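Local coordinates for protein luciferase-like enzymeAMP-CoA-ligase (Zophobas atratus, PDB 4W8O) that probably activates carboxylic acids by adenylation as a luciferase-like AMP-CoA ligase of the ANL superfamily, at residues A[76-81]-A[246-251]. Numbering follows the deposited sequence.
Sequences CSTNSL and FARSME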
loop_
_atom_site.group_PDB
_atom_site.type_symbol
_atom_site.label_atom_id
_atom_site.label_comp_id
_atom_site.label_asym_id
_atom_site.label_seq_id
_atom_site.Cartn_x
_atom_site.Cartn_y
_atom_site.Cartn_z
ATOM N N CYS A 76 0.484 1.396 15.146
ATOM C CA CYS A 76 1.225 2.656 15.042
ATOM C C CYS A 76 2.728 2.417 15.191
ATOM O O CYS A 76 3.271 2.409 16.303
ATOM C CB CYS A 76 0.746 3.660 16.082
ATOM S SG CYS A 76 1.399 5.313 15.770
ATOM N N SER A 77 3.399 2.223 14.060
ATOM C CA SER A 77 4.812 1.896 14.070
ATOM C C SER A 77 5.458 2.196 12.725
ATOM O O SER A 77 4.821 2.064 11.678
ATOM C CB SER A 77 5.000 0.414 14.410
ATOM O OG SER A 77 6.357 0.013 14.318
ATOM N N THR A 78 6.721 2.619 12.767
ATOM C CA THR A 78 7.571 2.616 11.596
ATOM C C THR A 78 7.829 1.166 11.178
ATOM O O THR A 78 7.435 0.220 11.869
ATOM C CB THR A 78 8.915 3.320 11.872
ATOM O OG1 THR A 78 9.477 2.829 13.092
ATOM C CG2 THR A 78 8.733 4.822 11.977
ATOM N N ASN A 79 8.474 0.988 10.035
ATOM C CA ASN A 79 8.755 -0.348 9.524
ATOM C C ASN A 79 9.878 -1.029 10.309
ATOM O O ASN A 79 10.897 -0.410 10.641
ATOM C CB ASN A 79 9.100 -0.290 8.032
ATOM C CG ASN A 79 7.899 0.062 7.166
ATOM O OD1 ASN A 79 6.796 -0.445 7.369
ATOM N ND2 ASN A 79 8.115 0.909 6.178
ATOM N N SER A 80 9.664 -2.302 10.623
ATOM C CA SER A 80 10.648 -3.125 11.332
ATOM C C SER A 80 10.390 -4.571 10.941
ATOM O O SER A 80 9.454 -4.848 10.204
ATOM C CB SER A 80 10.506 -2.963 12.847
ATOM O OG SER A 80 9.326 -3.611 13.310
ATOM N N LEU A 81 11.202 -5.498 11.435
ATOM C CA LEU A 81 10.928 -6.915 11.201
ATOM C C LEU A 81 9.717 -7.427 11.990
ATOM O O LEU A 81 9.261 -8.548 11.755
ATOM C CB LEU A 81 12.157 -7.771 11.515
ATOM C CG LEU A 81 13.358 -7.618 10.577
ATOM C CD1 LEU A 81 14.466 -8.518 11.081
ATOM C CD2 LEU A 81 13.022 -7.964 9.134
ATOM N N PHE A 246 13.012 -2.601 3.475
ATOM C CA PHE A 246 12.640 -1.299 4.009
ATOM C C PHE A 246 13.819 -0.616 4.690
ATOM O O PHE A 246 14.784 -1.259 5.102
ATOM C CB PHE A 246 11.442 -1.416 4.972
ATOM C CG PHE A 246 11.689 -2.320 6.147
ATOM C CD1 PHE A 246 12.274 -1.829 7.304
ATOM C CD2 PHE A 246 11.340 -3.663 6.093
ATOM C CE1 PHE A 246 12.511 -2.660 8.385
ATOM C CE2 PHE A 246 11.572 -4.499 7.171
ATOM C CZ PHE A 246 12.165 -3.997 8.317
ATOM N N ALA A 247 13.728 0.705 4.773
ATOM C CA ALA A 247 14.662 1.520 5.519
ATOM C C ALA A 247 13.887 2.712 6.080
ATOM O O ALA A 247 12.897 3.169 5.488
ATOM C CB ALA A 247 15.804 1.971 4.626
ATOM N N ARG A 248 14.336 3.204 7.228
ATOM C CA ARG A 248 13.600 4.220 7.956
ATOM C C ARG A 248 13.574 5.547 7.213
ATOM O O ARG A 248 12.538 6.195 7.135
ATOM C CB ARG A 248 14.206 4.430 9.344
ATOM C CG ARG A 248 13.166 4.845 10.362
ATOM C CD ARG A 248 12.447 3.624 10.918
ATOM N NE ARG A 248 13.217 2.987 11.990
ATOM C CZ ARG A 248 13.322 3.467 13.228
ATOM N NH1 ARG A 248 14.050 2.817 14.130
ATOM N NH2 ARG A 248 12.709 4.598 13.571
ATOM N N SER A 249 14.718 5.936 6.669
ATOM C CA SER A 249 14.873 7.233 6.029
ATOM C C SER A 249 15.560 7.089 4.698
ATOM O O SER A 249 16.474 6.291 4.538
ATOM C CB SER A 249 15.714 8.161 6.902
ATOM O OG SER A 249 15.061 8.418 8.121
ATOM N N MET A 250 15.129 7.898 3.750
ATOM C CA MET A 250 15.714 7.906 2.437
ATOM C C MET A 250 16.944 8.805 2.465
ATOM O O MET A 250 16.856 9.971 2.832
ATOM C CB MET A 250 14.684 8.416 1.441
ATOM C CG MET A 250 15.019 8.117 -0.001
ATOM S SD MET A 250 16.340 9.166 -0.615
ATOM C CE MET A 250 16.550 8.439 -2.230
ATOM N N GLU A 251 18.091 8.232 2.113
ATOM C CA GLU A 251 19.310 8.982 1.833
ATOM C C GLU A 251 19.893 8.451 0.538
ATOM O O GLU A 251 19.886 7.245 0.308
ATOM C CB GLU A 251 20.337 8.828 2.950
ATOM C CG GLU A 251 20.181 9.824 4.087
ATOM C CD GLU A 251 19.421 9.257 5.270
ATOM O OE1 GLU A 251 19.882 8.238 5.835
ATOM O OE2 GLU A 251 18.377 9.840 5.650
HETATM O O HOH W 1 10.386 2.582 6.302
#
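The phenyl ring of F246 reaches the backbone of 79-81 at its outer end, where CZ comes within 3.2 Å of S80 C, while the guanidinium of R248 takes T78 OG1 over one of its faces, with NH2 at 3.7 Å. With CG of F246 between its backbone N and carbonyl carbon (chi1 59°), the ring leans out so that its CZ end meets S80 while CD1 packs against N79 CB at 3.6 Å; L81 CD2 adds an apolar contact to CZ at 4.1 Å. R248, bent at chi2 and chi3, crosses T78 at about a right angle, its CD 3.7 Å from T78 CB. T78 OG1 is hydrogen-bonded to E124 OE1, outside both segments; toward R248 it simply sits over the guanidinium face.

Polar linkage runs through a water that accepts from N79 ND2 at 2.8 Å and donates to A247 O at 2.7 Å; the same ND2 also bonds T223 O. Replacing F246 with an alanine removes the ring and is likely to open a gap against N79 CB, the S80 backbone and L81 CD2, leaving mainly the water bridge and R248 across the contact. Each loop leads from a strand to the next helix (72-76 to 85-92, 243-246 to 252-262), so the contact joins the mixed eight- and nine-stranded sheets of the AMP-binding fold. As a worked example, it pairs nonpolar packing with one bridging water in place of a direct hydrogen bond, a linkage that probably tolerates small shifts between the loops.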